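Side-chain contact in HTH marR-type domain-containing protein (Streptococcus agalactiae serotype III, PDB 7DVR), which binds heme as a sensor of the MarR type and probably acts as a DNA-binding transcription regulator controlled by it: residues A[38-43]-A[104-109]. Residues are numbered along the deposited sequence; the frame is centred on the assembly and turned at random.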
ATOM      1  N   LEU A  38      23.195  -7.121   1.721  1.00 45.40           N
ATOM      2  CA  LEU A  38      24.511  -7.432   2.343  1.00 44.35           C
ATOM      3  C   LEU A  38      25.247  -8.493   1.492  1.00 41.27           C
ATOM      4  O   LEU A  38      26.428  -8.454   1.379  1.00 37.88           O
ATOM      5  CB  LEU A  38      24.313  -7.935   3.778  1.00 45.65           C
ATOM      6  CG  LEU A  38      23.891  -6.885   4.816  1.00 50.82           C
ATOM      7  CD1 LEU A  38      23.979  -7.397   6.252  1.00 50.92           C
ATOM      8  CD2 LEU A  38      24.664  -5.587   4.672  1.00 48.20           C
ATOM      9  N   VAL A  39      24.567  -9.448   0.870  1.00 37.53           N
ATOM     10  CA  VAL A  39      25.235 -10.538   0.120  1.00 37.79           C
ATOM     11  C   VAL A  39      25.827  -9.915  -1.115  1.00 39.39           C
ATOM     12  O   VAL A  39      26.958 -10.192  -1.455  1.00 38.93           O
ATOM     13  CB  VAL A  39      24.197 -11.619  -0.302  1.00 39.34           C
ATOM     14  CG1 VAL A  39      24.618 -12.456  -1.510  1.00 41.76           C
ATOM     15  CG2 VAL A  39      23.832 -12.468   0.896  1.00 38.67           C
ATOM     16  N   MET A  40      25.057  -9.053  -1.747  1.00 41.49           N
ATOM     17  CA  MET A  40      25.548  -8.416  -2.976  1.00 43.77           C
ATOM     18  C   MET A  40      26.697  -7.447  -2.624  1.00 45.74           C
ATOM     19  O   MET A  40      27.615  -7.241  -3.462  1.00 47.83           O
ATOM     20  CB  MET A  40      24.421  -7.653  -3.642  1.00 45.78           C
ATOM     21  CG  MET A  40      23.277  -8.497  -4.061  1.00 47.05           C
ATOM     22  SD  MET A  40      23.872  -9.924  -5.006  1.00 49.43           S
ATOM     23  CE  MET A  40      24.493  -9.141  -6.492  1.00 49.11           C
ATOM     24  N   HIS A  41      26.661  -6.837  -1.433  1.00 47.51           N
ATOM     25  CA  HIS A  41      27.770  -5.963  -0.975  1.00 48.06           C
ATOM     26  C   HIS A  41      29.043  -6.792  -0.802  1.00 45.48           C
ATOM     27  O   HIS A  41      30.082  -6.451  -1.456  1.00 49.78           O
ATOM     28  CB  HIS A  41      27.426  -5.186   0.276  1.00 48.03           C
ATOM     29  CG  HIS A  41      28.358  -4.025   0.480  1.00 51.56           C
ATOM     30  ND1 HIS A  41      28.082  -2.762  -0.040  1.00 53.91           N
ATOM     31  CD2 HIS A  41      29.556  -3.923   1.098  1.00 55.32           C
ATOM     32  CE1 HIS A  41      29.070  -1.924   0.255  1.00 57.65           C
ATOM     33  NE2 HIS A  41      29.992  -2.601   0.973  1.00 57.41           N
ATOM     34  N   LEU A  42      28.974  -7.858  -0.009  1.00 42.71           N
ATOM     35  CA  LEU A  42      30.086  -8.819   0.129  1.00 42.55           C
ATOM     36  C   LEU A  42      30.583  -9.252  -1.245  1.00 42.35           C
ATOM     37  O   LEU A  42      31.803  -9.232  -1.491  1.00 40.41           O
ATOM     38  CB  LEU A  42      29.673 -10.013   1.000  1.00 42.19           C
ATOM     39  CG  LEU A  42      29.425  -9.697   2.469  1.00 41.79           C
ATOM     40  CD1 LEU A  42      28.774 -10.810   3.271  1.00 41.49           C
ATOM     41  CD2 LEU A  42      30.750  -9.273   3.145  1.00 41.81           C
ATOM     42  N   TYR A  43      29.679  -9.653  -2.132  1.00 41.68           N
ATOM     43  CA  TYR A  43      30.080 -10.313  -3.397  1.00 45.67           C
ATOM     44  C   TYR A  43      30.821  -9.303  -4.268  1.00 46.97           C
ATOM     45  O   TYR A  43      31.806  -9.671  -4.951  1.00 44.70           O
ATOM     46  CB  TYR A  43      28.876 -10.823  -4.163  1.00 45.47           C
ATOM     47  CG  TYR A  43      29.245 -11.722  -5.331  1.00 47.66           C
ATOM     48  CD1 TYR A  43      29.842 -12.963  -5.138  1.00 48.17           C
ATOM     49  CD2 TYR A  43      29.040 -11.306  -6.634  1.00 51.42           C
ATOM     50  CE1 TYR A  43      30.190 -13.787  -6.213  1.00 50.74           C
ATOM     51  CE2 TYR A  43      29.362 -12.122  -7.717  1.00 51.89           C
ATOM     52  CZ  TYR A  43      29.947 -13.361  -7.512  1.00 50.75           C
ATOM     53  OH  TYR A  43      30.283 -14.109  -8.605  1.00 50.35           O
ATOM     54  N   THR A 104      24.864 -14.696  -7.383  1.00 45.36           N
ATOM     55  CA  THR A 104      24.826 -14.646  -8.860  1.00 46.64           C
ATOM     56  C   THR A 104      23.371 -14.944  -9.327  1.00 45.76           C
ATOM     57  O   THR A 104      22.913 -14.365 -10.324  1.00 47.47           O
ATOM     58  CB  THR A 104      25.865 -15.621  -9.406  1.00 49.00           C
ATOM     59  OG1 THR A 104      25.651 -16.902  -8.787  1.00 47.59           O
ATOM     60  CG2 THR A 104      27.279 -15.129  -9.158  1.00 48.93           C
ATOM     61  N   GLN A 105      22.657 -15.730  -8.548  1.00 43.11           N
ATOM     62  CA  GLN A 105      21.239 -16.073  -8.823  1.00 44.54           C
ATOM     63  C   GLN A 105      20.392 -14.833  -8.575  1.00 43.87           C
ATOM     64  O   GLN A 105      19.430 -14.602  -9.261  1.00 39.97           O
ATOM     65  CB  GLN A 105      20.741 -17.208  -7.917  1.00 46.95           C
ATOM     66  CG  GLN A 105      21.197 -18.594  -8.332  1.00 48.96           C
ATOM     67  CD  GLN A 105      20.963 -19.653  -7.274  1.00 52.51           C
ATOM     68  OE1 GLN A 105      20.021 -19.584  -6.493  1.00 57.73           O
ATOM     69  NE2 GLN A 105      21.786 -20.695  -7.311  1.00 54.69           N
ATOM     70  N   PHE A 106      20.731 -14.039  -7.575  1.00 41.36           N
ATOM     71  CA  PHE A 106      19.888 -12.895  -7.171  1.00 42.04           C
ATOM     72  C   PHE A 106      19.976 -11.824  -8.240  1.00 42.17           C
ATOM     73  O   PHE A 106      18.968 -11.159  -8.526  1.00 41.62           O
ATOM     74  CB  PHE A 106      20.335 -12.295  -5.829  1.00 43.01           C
ATOM     75  CG  PHE A 106      19.350 -11.308  -5.248  1.00 45.10           C
ATOM     76  CD1 PHE A 106      18.057 -11.689  -4.911  1.00 46.75           C
ATOM     77  CD2 PHE A 106      19.737  -9.999  -4.970  1.00 46.93           C
ATOM     78  CE1 PHE A 106      17.166 -10.783  -4.345  1.00 49.41           C
ATOM     79  CE2 PHE A 106      18.846  -9.101  -4.409  1.00 48.12           C
ATOM     80  CZ  PHE A 106      17.562  -9.487  -4.088  1.00 50.10           C
ATOM     81  N   GLU A 107      21.174 -11.637  -8.774  1.00 44.21           N
ATOM     82  CA  GLU A 107      21.421 -10.611  -9.823  1.00 49.56           C
ATOM     83  C   GLU A 107      20.555 -10.904 -11.064  1.00 49.32           C
ATOM     84  O   GLU A 107      19.981  -9.941 -11.628  1.00 50.12           O
ATOM     85  CB  GLU A 107      22.896 -10.587 -10.221  1.00 53.71           C
ATOM     86  CG  GLU A 107      23.599  -9.277  -9.983  1.00 59.67           C
ATOM     87  CD  GLU A 107      25.071  -9.294 -10.392  1.00 63.59           C
ATOM     88  OE1 GLU A 107      25.681 -10.399 -10.414  1.00 65.09           O
ATOM     89  OE2 GLU A 107      25.596  -8.223 -10.708  1.00 67.79           O
ATOM     90  N   ILE A 108      20.546 -12.167 -11.498  1.00 49.81           N
ATOM     91  CA  ILE A 108      19.710 -12.687 -12.633  1.00 49.88           C
ATOM     92  C   ILE A 108      18.256 -12.383 -12.323  1.00 46.90           C
ATOM     93  O   ILE A 108      17.597 -11.737 -13.097  1.00 50.37           O
ATOM     94  CB  ILE A 108      19.913 -14.205 -12.872  1.00 54.12           C
ATOM     95  CG1 ILE A 108      21.330 -14.534 -13.349  1.00 57.76           C
ATOM     96  CG2 ILE A 108      18.852 -14.760 -13.819  1.00 54.80           C
ATOM     97  CD1 ILE A 108      21.660 -16.030 -13.375  1.00 61.72           C
ATOM     98  N   PHE A 109      17.778 -12.854 -11.178  1.00 44.36           N
ATOM     99  CA  PHE A 109      16.395 -12.658 -10.713  1.00 41.77           C
ATOM    100  C   PHE A 109      15.981 -11.195 -10.816  1.00 42.01           C
ATOM    101  O   PHE A 109      14.931 -10.912 -11.351  1.00 39.93           O
ATOM    102  CB  PHE A 109      16.216 -13.149  -9.274  1.00 41.26           C
ATOM    103  CG  PHE A 109      14.927 -12.725  -8.594  1.00 43.10           C
ATOM    104  CD1 PHE A 109      13.704 -13.305  -8.914  1.00 44.61           C
ATOM    105  CD2 PHE A 109      14.931 -11.753  -7.600  1.00 45.03           C
ATOM    106  CE1 PHE A 109      12.546 -12.894  -8.267  1.00 46.29           C
ATOM    107  CE2 PHE A 109      13.773 -11.380  -6.922  1.00 47.31           C
ATOM    108  CZ  PHE A 109      12.575 -11.938  -7.270  1.00 47.03           C
TER
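The Phe106 ring presents its edge to the sulfur of Met40 in a Met-aromatic contact, Met40 SD standing 5.5 Å from the ring centroid and 77° off the ring normal. CG of Met40 reaches the same ring obliquely, 4.0 Å from Phe106 CD2, and loop residue Leu31 touches Phe106 as well. The second ring, Tyr43, marks the partly exposed border of the contact; with CG anti to its backbone N (chi1 -170°), it extends toward Thr104, whose CG2 methyl meets it obliquely. The contact belongs to the MarR fold: it joins helix 34-44, which packs among the elements of the winged helix-turn-helix region, to the long helix 97-117, which carries the heme ligand His114. The two short segments cross steeply, at -115°, with their axes 10.5 Å apart. Met40 spans most of the gap, meeting both Phe106 and Glu107. Its chain is bent at both chi2 and chi3, which turns the methyl end away from Phe106 and onto the aliphatic part of Glu107, where Met40 CE lies 3.6 Å from Glu107 CG. Glu107 is extended beyond CG, and Met40 crosses it at the start of that chain. Ala103, on the same helix as Thr104, touches Val39, Met40 and Tyr43. The Phe106 side chain lies about 5 Å from a bound heme. Thr104 turns OG1 back to the carbonyl oxygens of Gln101 and Lys100, while its CG2 methyl meets the phenol end of Tyr43, with Thr104 CG2 3.2 Å from Tyr43 OH.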